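Transcription antitermination protein NusB (Thermotoga maritima, PDB 1TZV) probably binds the boxA antiterminator RNA of ribosomal RNA operons and supports antitermination during their transcription. Local coordinates at residues V12-F21 with V79-L87; T89-I100 with I130-K139. One frame throughout, in Å; residues are numbered along the deposited sequence.

Contact 1: V12-F21 with V79-L87; sequences VFKALFQHEF and VVDRNVLRL
Leu16 faces Asn83 across two helices of the all-helical NusB fold, their CA atoms 6.3 Å apart. The axes of 12-19 and 79-87 approach to 9.6 Å, with their N-to-C directions 134° apart. Phe13 is the knob in a knobs-into-holes contact, seated among Val80, Asn83, Val84 and Leu87. With CG anti to the backbone N (chi1 174°), its ring reaches helix 79-87, bringing CE1 to 3.7 Å from Val84 CG2, while the Val80 carbonyl oxygen lies at the ring edge. Leu16 lays its CB on the side chain of Asn83, and Phe17 touches Val79 through CE2 and borders Val80 with its ring edge. The ring of Tyr114, on helix 100-114, also meets that of Phe13. Past Phe17, Glu20 bends at chi2 and offers both carboxylate oxygens to Arg82, which grips them side-on. Arg86, also paired with Asp62, makes a longer salt bridge to the same carboxylate. Replacing Glu20 by alanine would probably leave Arg82 NE and NH1 without these acceptors and Arg86 with Asp62 alone of its two carboxylates. The straighter bond runs from Arg82 NE to Glu20 OE1, 2.9 Å at 166°; NH1 meets OE2 at 3.0 Å from above the carboxylate plane.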
loop_
_atom_site.group_PDB
_atom_site.type_symbol
_atom_site.label_atom_id
_atom_site.label_comp_id
_atom_site.label_asym_id
_atom_site.label_seq_id
_atom_site.Cartn_x
_atom_site.Cartn_y
_atom_site.Cartn_z
ATOM N N VAL A 12 4.354 -4.268 -5.372
ATOM C CA VAL A 12 4.517 -4.085 -3.933
ATOM C C VAL A 12 3.336 -4.771 -3.226
ATOM O O VAL A 12 3.522 -5.532 -2.268
ATOM C CB VAL A 12 4.564 -2.569 -3.575
ATOM C CG1 VAL A 12 4.580 -2.402 -2.085
ATOM C CG2 VAL A 12 5.799 -1.920 -4.189
ATOM N N PHE A 13 2.128 -4.511 -3.721
ATOM C CA PHE A 13 0.951 -5.129 -3.134
ATOM C C PHE A 13 1.039 -6.650 -3.219
ATOM O O PHE A 13 0.749 -7.326 -2.237
ATOM C CB PHE A 13 -0.326 -4.656 -3.820
ATOM C CG PHE A 13 -1.540 -5.388 -3.337
ATOM C CD1 PHE A 13 -2.086 -5.097 -2.097
ATOM C CD2 PHE A 13 -2.052 -6.445 -4.062
ATOM C CE1 PHE A 13 -3.132 -5.874 -1.576
ATOM C CE2 PHE A 13 -3.095 -7.229 -3.557
ATOM C CZ PHE A 13 -3.631 -6.940 -2.311
ATOM N N LYS A 14 1.428 -7.190 -4.370
ATOM C CA LYS A 14 1.533 -8.639 -4.495
ATOM C C LYS A 14 2.524 -9.235 -3.507
ATOM O O LYS A 14 2.283 -10.320 -2.971
ATOM C CB LYS A 14 1.904 -9.023 -5.927
ATOM C CG LYS A 14 0.809 -8.712 -6.935
ATOM C CD LYS A 14 1.184 -9.170 -8.339
ATOM C CE LYS A 14 2.406 -8.430 -8.854
ATOM N NZ LYS A 14 2.864 -8.952 -10.166
ATOM N N ALA A 15 3.629 -8.544 -3.241
ATOM C CA ALA A 15 4.601 -9.058 -2.276
ATOM C C ALA A 15 3.959 -9.088 -0.882
ATOM O O ALA A 15 4.103 -10.065 -0.149
ATOM C CB ALA A 15 5.879 -8.198 -2.282
ATOM N N LEU A 16 3.234 -8.024 -0.516
ATOM C CA LEU A 16 2.555 -7.970 0.780
ATOM C C LEU A 16 1.512 -9.087 0.882
ATOM O O LEU A 16 1.421 -9.751 1.907
ATOM C CB LEU A 16 1.852 -6.614 0.979
ATOM C CG LEU A 16 2.789 -5.418 1.077
ATOM C CD1 LEU A 16 1.967 -4.148 1.002
ATOM C CD2 LEU A 16 3.565 -5.460 2.368
ATOM N N PHE A 17 0.734 -9.267 -0.180
ATOM C CA PHE A 17 -0.301 -10.309 -0.216
ATOM C C PHE A 17 0.337 -11.695 -0.036
ATOM O O PHE A 17 -0.099 -12.498 0.810
ATOM C CB PHE A 17 -1.030 -10.184 -1.563
ATOM C CG PHE A 17 -2.109 -11.224 -1.809
ATOM C CD1 PHE A 17 -1.784 -12.505 -2.271
ATOM C CD2 PHE A 17 -3.449 -10.888 -1.661
ATOM C CE1 PHE A 17 -2.794 -13.441 -2.588
ATOM C CE2 PHE A 17 -4.468 -11.807 -1.975
ATOM C CZ PHE A 17 -4.135 -13.089 -2.439
ATOM N N GLN A 18 1.368 -11.985 -0.815
ATOM C CA GLN A 18 2.009 -13.292 -0.699
ATOM C C GLN A 18 2.662 -13.539 0.654
ATOM O O GLN A 18 2.665 -14.674 1.158
ATOM C CB GLN A 18 3.032 -13.470 -1.823
ATOM C CG GLN A 18 2.370 -13.558 -3.190
ATOM C CD GLN A 18 3.307 -14.040 -4.268
ATOM O OE1 GLN A 18 2.985 -14.968 -5.011
ATOM N NE2 GLN A 18 4.472 -13.415 -4.366
ATOM N N HIS A 19 3.189 -12.494 1.286
ATOM C CA HIS A 19 3.832 -12.677 2.560
ATOM C C HIS A 19 2.865 -13.173 3.630
ATOM O O HIS A 19 3.286 -13.836 4.592
ATOM C CB HIS A 19 4.511 -11.382 3.034
ATOM C CG HIS A 19 5.312 -11.561 4.287
ATOM N ND1 HIS A 19 4.817 -11.268 5.537
ATOM C CD2 HIS A 19 6.564 -12.047 4.478
ATOM C CE1 HIS A 19 5.735 -11.556 6.450
ATOM N NE2 HIS A 19 6.799 -12.027 5.831
ATOM N N GLU A 20 1.579 -12.867 3.484
ATOM C CA GLU A 20 0.591 -13.317 4.478
ATOM C C GLU A 20 0.521 -14.846 4.598
ATOM O O GLU A 20 0.072 -15.373 5.627
ATOM C CB GLU A 20 -0.802 -12.768 4.134
ATOM C CG GLU A 20 -0.901 -11.228 4.220
ATOM C CD GLU A 20 -1.422 -10.743 5.564
ATOM O OE1 GLU A 20 -1.381 -9.518 5.828
ATOM O OE2 GLU A 20 -1.892 -11.587 6.355
ATOM N N PHE A 21 0.987 -15.543 3.567
ATOM C CA PHE A 21 0.970 -17.009 3.548
ATOM C C PHE A 21 2.376 -17.576 3.563
ATOM O O PHE A 21 2.569 -18.794 3.481
ATOM C CB PHE A 21 0.219 -17.459 2.302
ATOM C CG PHE A 21 -1.120 -16.809 2.166
ATOM C CD1 PHE A 21 -1.311 -15.758 1.275
ATOM C CD2 PHE A 21 -2.158 -17.172 3.015
ATOM C CE1 PHE A 21 -2.529 -15.073 1.241
ATOM C CE2 PHE A 21 -3.369 -16.500 2.994
ATOM C CZ PHE A 21 -3.561 -15.448 2.107
ATOM N N VAL A 79 -6.868 -10.005 3.743
ATOM C CA VAL A 79 -5.474 -9.775 3.408
ATOM C C VAL A 79 -5.381 -8.619 2.398
ATOM O O VAL A 79 -4.419 -7.845 2.430
ATOM C CB VAL A 79 -4.796 -11.056 2.826
ATOM C CG1 VAL A 79 -4.678 -12.133 3.911
ATOM C CG2 VAL A 79 -5.597 -11.588 1.641
ATOM N N VAL A 80 -6.369 -8.487 1.518
ATOM C CA VAL A 80 -6.337 -7.408 0.542
ATOM C C VAL A 80 -6.517 -6.050 1.205
ATOM O O VAL A 80 -5.695 -5.139 1.011
ATOM C CB VAL A 80 -7.419 -7.561 -0.517
ATOM C CG1 VAL A 80 -7.411 -6.345 -1.455
ATOM C CG2 VAL A 80 -7.195 -8.858 -1.315
ATOM N N ASP A 81 -7.566 -5.878 2.004
ATOM C CA ASP A 81 -7.805 -4.569 2.599
ATOM C C ASP A 81 -6.718 -4.152 3.581
ATOM O O ASP A 81 -6.313 -2.984 3.609
ATOM C CB ASP A 81 -9.181 -4.556 3.255
ATOM C CG ASP A 81 -10.300 -4.657 2.241
ATOM O OD1 ASP A 81 -10.041 -4.371 1.047
ATOM O OD2 ASP A 81 -11.431 -5.011 2.659
ATOM N N ARG A 82 -6.237 -5.072 4.403
ATOM C CA ARG A 82 -5.179 -4.747 5.348
ATOM C C ARG A 82 -3.927 -4.256 4.620
ATOM O O ARG A 82 -3.317 -3.226 4.985
ATOM C CB ARG A 82 -4.834 -6.000 6.188
ATOM C CG ARG A 82 -3.521 -5.898 6.989
ATOM C CD ARG A 82 -3.369 -7.013 8.041
ATOM N NE ARG A 82 -3.466 -8.344 7.455
ATOM C CZ ARG A 82 -4.567 -9.086 7.470
ATOM N NH1 ARG A 82 -4.551 -10.269 6.886
ATOM N NH2 ARG A 82 -5.662 -8.671 8.099
ATOM N N ASN A 83 -3.541 -4.958 3.565
ATOM C CA ASN A 83 -2.327 -4.571 2.863
ATOM C C ASN A 83 -2.495 -3.373 1.933
ATOM O O ASN A 83 -1.534 -2.617 1.734
ATOM C CB ASN A 83 -1.722 -5.811 2.219
ATOM C CG ASN A 83 -1.201 -6.768 3.269
ATOM O OD1 ASN A 83 -1.786 -7.851 3.521
ATOM N ND2 ASN A 83 -0.175 -6.367 3.945
ATOM N N VAL A 84 -3.689 -3.165 1.399
ATOM C CA VAL A 84 -3.919 -1.956 0.611
ATOM C C VAL A 84 -3.797 -0.773 1.597
ATOM O O VAL A 84 -3.186 0.254 1.261
ATOM C CB VAL A 84 -5.325 -1.943 -0.030
ATOM C CG1 VAL A 84 -5.691 -0.509 -0.513
ATOM C CG2 VAL A 84 -5.340 -2.894 -1.209
ATOM N N LEU A 85 -4.351 -0.881 2.796
ATOM C CA LEU A 85 -4.248 0.217 3.755
ATOM C C LEU A 85 -2.800 0.460 4.158
ATOM O O LEU A 85 -2.356 1.612 4.260
ATOM C CB LEU A 85 -5.135 -0.049 4.978
ATOM C CG LEU A 85 -6.640 0.058 4.690
ATOM C CD1 LEU A 85 -7.424 -0.392 5.931
ATOM C CD2 LEU A 85 -7.034 1.498 4.317
ATOM N N ARG A 86 -2.025 -0.595 4.375
ATOM C CA ARG A 86 -0.610 -0.431 4.728
ATOM C C ARG A 86 0.153 0.271 3.603
ATOM O O ARG A 86 0.911 1.227 3.839
ATOM C CB ARG A 86 0.060 -1.788 4.988
ATOM C CG ARG A 86 -0.322 -2.422 6.292
ATOM C CD ARG A 86 0.078 -3.875 6.278
ATOM N NE ARG A 86 0.122 -4.406 7.640
ATOM C CZ ARG A 86 0.212 -5.702 7.932
ATOM N NH1 ARG A 86 0.289 -6.088 9.199
ATOM N NH2 ARG A 86 0.170 -6.605 6.958
ATOM N N LEU A 87 -0.038 -0.202 2.381
ATOM C CA LEU A 87 0.635 0.350 1.208
ATOM C C LEU A 87 0.289 1.823 0.981
ATOM O O LEU A 87 1.175 2.673 0.763
ATOM C CB LEU A 87 0.263 -0.493 -0.025
ATOM C CG LEU A 87 0.719 -0.043 -1.418
ATOM C CD1 LEU A 87 2.184 0.354 -1.414
ATOM C CD2 LEU A 87 0.482 -1.185 -2.399
HETATM O O HOH W 1 0.559 -9.448 8.109
#

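Contact 2: T89-I100 with I130-K139; sequences TYELLFEKDIPI and IAKEHAPKEK
Leu92 and Ala131 meet at the tight part of this contact, where helix segments 89-94 and 130-134 run 23° from parallel. Leu92 CD2 rests on Ala131 CA at 3.5 Å, and the small alanine lets the leucine branch come close to the helix backbone. Farther along the same segment as Leu92, Ile100 packs on two alanines: its CG2 lies 3.6 Å from Ala131 CB, and its CD1 meets Ala135 CB in an approach so short that its detail is doubtful. Next to this patch, Lys139 stretches out fully beyond CG and delivers its ammonium group to the end of helix 79-94. NZ donates to Leu92 O at 2.8 Å and to Glu95 O at 2.9 Å, in both cases from above the carbonyl plane, and gives a third bond to a water that in turn donates to Ile98 O. The solvent side carries Glu138, exposed, and Lys96, partly exposed and modelled in two conformers; their salt bridge has a close geometry that is doubtful. A second water links Ile100 N to Lys139 O at the start of helix 100-114. Glu95 to Ile98 form a type II beta turn here. A lysine ammonium thus gathers carbonyl oxygens at the C-terminal end of helix 79-94, joining the segment after helix 117-134 to it in the all-helical NusB fold.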
loop_
_atom_site.group_PDB
_atom_site.type_symbol
_atom_site.label_atom_id
_atom_site.label_comp_id
_atom_site.label_asym_id
_atom_site.label_seq_id
_atom_site.Cartn_x
_atom_site.Cartn_y
_atom_site.Cartn_z
ATOM N N THR A 89 -0.987 3.971 3.204
ATOM C CA THR A 89 -0.548 4.806 4.329
ATOM C C THR A 89 0.946 5.090 4.172
ATOM O O THR A 89 1.394 6.235 4.357
ATOM C CB THR A 89 -0.877 4.115 5.668
ATOM O OG1 THR A 89 -2.299 3.986 5.761
ATOM C CG2 THR A 89 -0.406 4.955 6.878
ATOM N N TYR A 90 1.724 4.081 3.798
ATOM C CA TYR A 90 3.141 4.273 3.564
ATOM C C TYR A 90 3.328 5.333 2.480
ATOM O O TYR A 90 4.119 6.271 2.629
ATOM C CB TYR A 90 3.788 2.962 3.090
ATOM C CG TYR A 90 5.152 3.209 2.482
ATOM C CD1 TYR A 90 6.269 3.486 3.297
ATOM C CD2 TYR A 90 5.300 3.336 1.101
ATOM C CE1 TYR A 90 7.481 3.898 2.736
ATOM C CE2 TYR A 90 6.512 3.752 0.533
ATOM C CZ TYR A 90 7.585 4.032 1.364
ATOM O OH TYR A 90 8.762 4.506 0.818
ATOM N N GLU A 91 2.616 5.190 1.369
ATOM C CA GLU A 91 2.759 6.122 0.268
ATOM C C GLU A 91 2.355 7.542 0.679
ATOM O O GLU A 91 3.058 8.518 0.350
ATOM C CB GLU A 91 1.939 5.635 -0.935
ATOM C CG GLU A 91 2.217 6.418 -2.191
ATOM C CD GLU A 91 1.487 5.834 -3.378
ATOM O OE1 GLU A 91 0.349 6.275 -3.648
ATOM O OE2 GLU A 91 2.032 4.933 -4.028
ATOM N N LEU A 92 1.243 7.662 1.382
ATOM C CA LEU A 92 0.759 8.954 1.880
ATOM C C LEU A 92 1.823 9.663 2.740
ATOM O O LEU A 92 2.128 10.858 2.551
ATOM C CB LEU A 92 -0.462 8.719 2.760
ATOM C CG LEU A 92 -1.839 9.348 2.652
ATOM C CD1 LEU A 92 -2.903 8.253 2.695
ATOM C CD2 LEU A 92 -2.033 10.294 3.822
ATOM N N LEU A 93 2.397 8.935 3.687
ATOM C CA LEU A 93 3.364 9.521 4.607
ATOM C C LEU A 93 4.766 9.738 4.084
ATOM O O LEU A 93 5.398 10.754 4.412
ATOM C CB LEU A 93 3.484 8.641 5.852
ATOM C CG LEU A 93 2.255 8.449 6.726
ATOM C CD1 LEU A 93 2.545 7.349 7.744
ATOM C CD2 LEU A 93 1.909 9.768 7.405
ATOM N N PHE A 94 5.251 8.816 3.263
ATOM C CA PHE A 94 6.643 8.825 2.841
ATOM C C PHE A 94 7.029 9.114 1.419
ATOM O O PHE A 94 8.193 9.433 1.145
ATOM C CB PHE A 94 7.261 7.482 3.242
ATOM C CG PHE A 94 7.230 7.227 4.718
ATOM C CD1 PHE A 94 8.125 7.877 5.556
ATOM C CD2 PHE A 94 6.286 6.374 5.282
ATOM C CE1 PHE A 94 8.081 7.678 6.938
ATOM C CE2 PHE A 94 6.233 6.169 6.659
ATOM C CZ PHE A 94 7.133 6.826 7.491
ATOM N N GLU A 95 6.093 8.976 0.499
ATOM C CA GLU A 95 6.415 9.222 -0.884
ATOM C C GLU A 95 5.925 10.619 -1.212
ATOM O O GLU A 95 4.776 10.830 -1.585
ATOM C CB GLU A 95 5.777 8.142 -1.763
ATOM C CG GLU A 95 6.385 6.761 -1.477
ATOM C CD GLU A 95 7.827 6.637 -1.956
ATOM O OE1 GLU A 95 8.601 5.842 -1.397
ATOM O OE2 GLU A 95 8.187 7.337 -2.925
ATOM N N LYS A 96 6.812 11.589 -1.028
ATOM C CA LYS A 96 6.474 12.961 -1.331
ATOM C C LYS A 96 6.525 13.058 -2.839
ATOM O O LYS A 96 7.380 12.440 -3.464
ATOM C CB LYS A 96 7.490 13.923 -0.707
ATOM C CG LYS A 96 7.548 13.891 0.823
ATOM C CD LYS A 96 6.160 13.952 1.469
ATOM C CE LYS A 96 5.209 14.842 0.680
ATOM N NZ LYS A 96 4.369 15.738 1.507
ATOM N N ASP A 97 5.599 13.824 -3.406
ATOM C CA ASP A 97 5.491 14.037 -4.860
ATOM C C ASP A 97 4.221 13.383 -5.397
ATOM O O ASP A 97 3.772 13.707 -6.492
ATOM C CB ASP A 97 6.691 13.490 -5.648
ATOM C CG ASP A 97 6.501 12.047 -6.077
ATOM O OD1 ASP A 97 5.926 11.822 -7.165
ATOM O OD2 ASP A 97 6.909 11.137 -5.324
ATOM N N ILE A 98 3.649 12.465 -4.622
ATOM C CA ILE A 98 2.420 11.789 -5.036
ATOM C C ILE A 98 1.232 12.483 -4.386
ATOM O O ILE A 98 1.121 12.522 -3.163
ATOM C CB ILE A 98 2.408 10.298 -4.610
ATOM C CG1 ILE A 98 3.665 9.591 -5.122
ATOM C CG2 ILE A 98 1.158 9.606 -5.161
ATOM C CD1 ILE A 98 3.811 9.589 -6.632
ATOM N N PRO A 99 0.339 13.068 -5.197
ATOM C CA PRO A 99 -0.823 13.742 -4.623
ATOM C C PRO A 99 -1.689 12.786 -3.819
ATOM O O PRO A 99 -1.820 11.587 -4.159
ATOM C CB PRO A 99 -1.548 14.315 -5.845
ATOM C CG PRO A 99 -1.070 13.474 -6.976
ATOM C CD PRO A 99 0.369 13.203 -6.664
ATOM N N ILE A 100 -2.285 13.308 -2.762
ATOM C CA ILE A 100 -3.152 12.517 -1.908
ATOM C C ILE A 100 -4.212 11.804 -2.742
ATOM O O ILE A 100 -4.454 10.609 -2.561
ATOM C CB ILE A 100 -3.849 13.413 -0.872
ATOM C CG1 ILE A 100 -2.804 14.038 0.050
ATOM C CG2 ILE A 100 -4.880 12.621 -0.089
ATOM C CD1 ILE A 100 -3.359 15.190 0.884
ATOM N N ILE A 130 -7.406 9.249 7.209
ATOM C CA ILE A 130 -5.981 9.280 7.510
ATOM C C ILE A 130 -5.313 10.457 6.792
ATOM O O ILE A 130 -4.491 11.166 7.387
ATOM C CB ILE A 130 -5.276 7.970 7.073
ATOM C CG1 ILE A 130 -5.747 6.813 7.958
ATOM C CG2 ILE A 130 -3.755 8.127 7.138
ATOM C CD1 ILE A 130 -5.315 5.436 7.443
ATOM N N ALA A 131 -5.671 10.666 5.533
ATOM C CA ALA A 131 -5.069 11.740 4.743
ATOM C C ALA A 131 -5.394 13.129 5.274
ATOM O O ALA A 131 -4.514 14.003 5.330
ATOM C CB ALA A 131 -5.511 11.631 3.286
ATOM N N LYS A 132 -6.630 13.339 5.700
ATOM C CA LYS A 132 -6.985 14.678 6.154
ATOM C C LYS A 132 -6.316 15.036 7.469
ATOM O O LYS A 132 -6.219 16.225 7.818
ATOM C CB LYS A 132 -8.500 14.839 6.245
ATOM C CG LYS A 132 -9.166 14.109 7.370
ATOM C CD LYS A 132 -10.667 14.375 7.327
ATOM C CE LYS A 132 -11.234 14.150 5.931
ATOM N N GLU A 133 -5.815 14.036 8.193
ATOM C CA GLU A 133 -5.158 14.307 9.464
ATOM C C GLU A 133 -3.654 14.062 9.425
ATOM O O GLU A 133 -2.940 14.510 10.327
ATOM C CB GLU A 133 -5.783 13.459 10.580
ATOM C CG GLU A 133 -7.259 13.749 10.766
ATOM C CD GLU A 133 -7.875 12.998 11.925
ATOM O OE1 GLU A 133 -7.253 12.045 12.430
ATOM O OE2 GLU A 133 -9.002 13.363 12.324
ATOM N N HIS A 134 -3.170 13.410 8.369
ATOM C CA HIS A 134 -1.757 13.058 8.278
ATOM C C HIS A 134 -1.012 13.310 7.005
ATOM O O HIS A 134 0.186 13.027 6.927
ATOM C CB HIS A 134 -1.592 11.592 8.669
ATOM C CG HIS A 134 -1.937 11.341 10.094
ATOM N ND1 HIS A 134 -3.189 10.936 10.504
ATOM C CD2 HIS A 134 -1.214 11.529 11.225
ATOM C CE1 HIS A 134 -3.223 10.889 11.825
ATOM N NE2 HIS A 134 -2.039 11.246 12.285
ATOM N N ALA A 135 -1.683 13.832 5.991
ATOM C CA ALA A 135 -0.982 14.130 4.764
ATOM C C ALA A 135 0.107 15.153 5.083
ATOM O O ALA A 135 -0.145 16.170 5.757
ATOM C CB ALA A 135 -1.943 14.696 3.740
ATOM N N PRO A 136 1.332 14.899 4.624
ATOM C CA PRO A 136 2.404 15.859 4.905
ATOM C C PRO A 136 2.136 17.170 4.173
ATOM O O PRO A 136 1.542 17.195 3.078
ATOM C CB PRO A 136 3.664 15.133 4.417
ATOM C CG PRO A 136 3.132 14.190 3.355
ATOM C CD PRO A 136 1.841 13.705 3.928
ATOM N N LYS A 137 2.581 18.268 4.784
ATOM C CA LYS A 137 2.353 19.584 4.204
ATOM C C LYS A 137 2.831 19.775 2.763
ATOM O O LYS A 137 2.288 20.590 2.031
ATOM C CB LYS A 137 2.945 20.665 5.118
ATOM C CG LYS A 137 4.427 20.537 5.366
ATOM C CD LYS A 137 4.879 21.530 6.430
ATOM C CE LYS A 137 6.370 21.419 6.646
ATOM N NZ LYS A 137 6.828 22.298 7.764
ATOM N N GLU A 138 3.827 19.012 2.331
ATOM C CA GLU A 138 4.286 19.135 0.956
ATOM C C GLU A 138 3.166 18.739 -0.021
ATOM O O GLU A 138 3.241 19.038 -1.208
ATOM C CB GLU A 138 5.515 18.250 0.713
ATOM C CG GLU A 138 6.612 18.407 1.756
ATOM C CD GLU A 138 6.312 17.653 3.038
ATOM O OE1 GLU A 138 6.335 16.408 3.012
ATOM O OE2 GLU A 138 6.048 18.300 4.073
ATOM N N LYS A 139 2.129 18.065 0.476
ATOM C CA LYS A 139 1.015 17.651 -0.383
ATOM C C LYS A 139 -0.230 18.530 -0.276
ATOM O O LYS A 139 -1.273 18.210 -0.853
ATOM C CB LYS A 139 0.640 16.184 -0.090
ATOM C CG LYS A 139 1.749 15.234 -0.457
ATOM C CD LYS A 139 1.405 13.757 -0.174
ATOM C CE LYS A 139 2.617 12.909 -0.452
ATOM N NZ LYS A 139 2.359 11.440 -0.202
HETATM O O HOH W 2 0.089 10.774 -1.406
HETATM O O HOH W 3 -2.059 16.196 -2.540
#

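In the fold
Helix 79-94 is common to both contacts, which lie in series along the chain: contact 1 uses its first half, contact 2 its last turns and the loop that follows. Their centres are about 19 Å apart, on opposite sides of the chain's centre, and apart from adjoining in sequence the segments do not touch. Contact 1 brings helix 5-19, from the N-terminal part, against helix 79-94; contact 2 joins the other end of that helix to helix 117-134 and the C-terminal tail. Helix 79-94 thus ties early and late parts of the chain together in this single-chain, strand-free fold, with helix 100-114 touching side chains of both contacts.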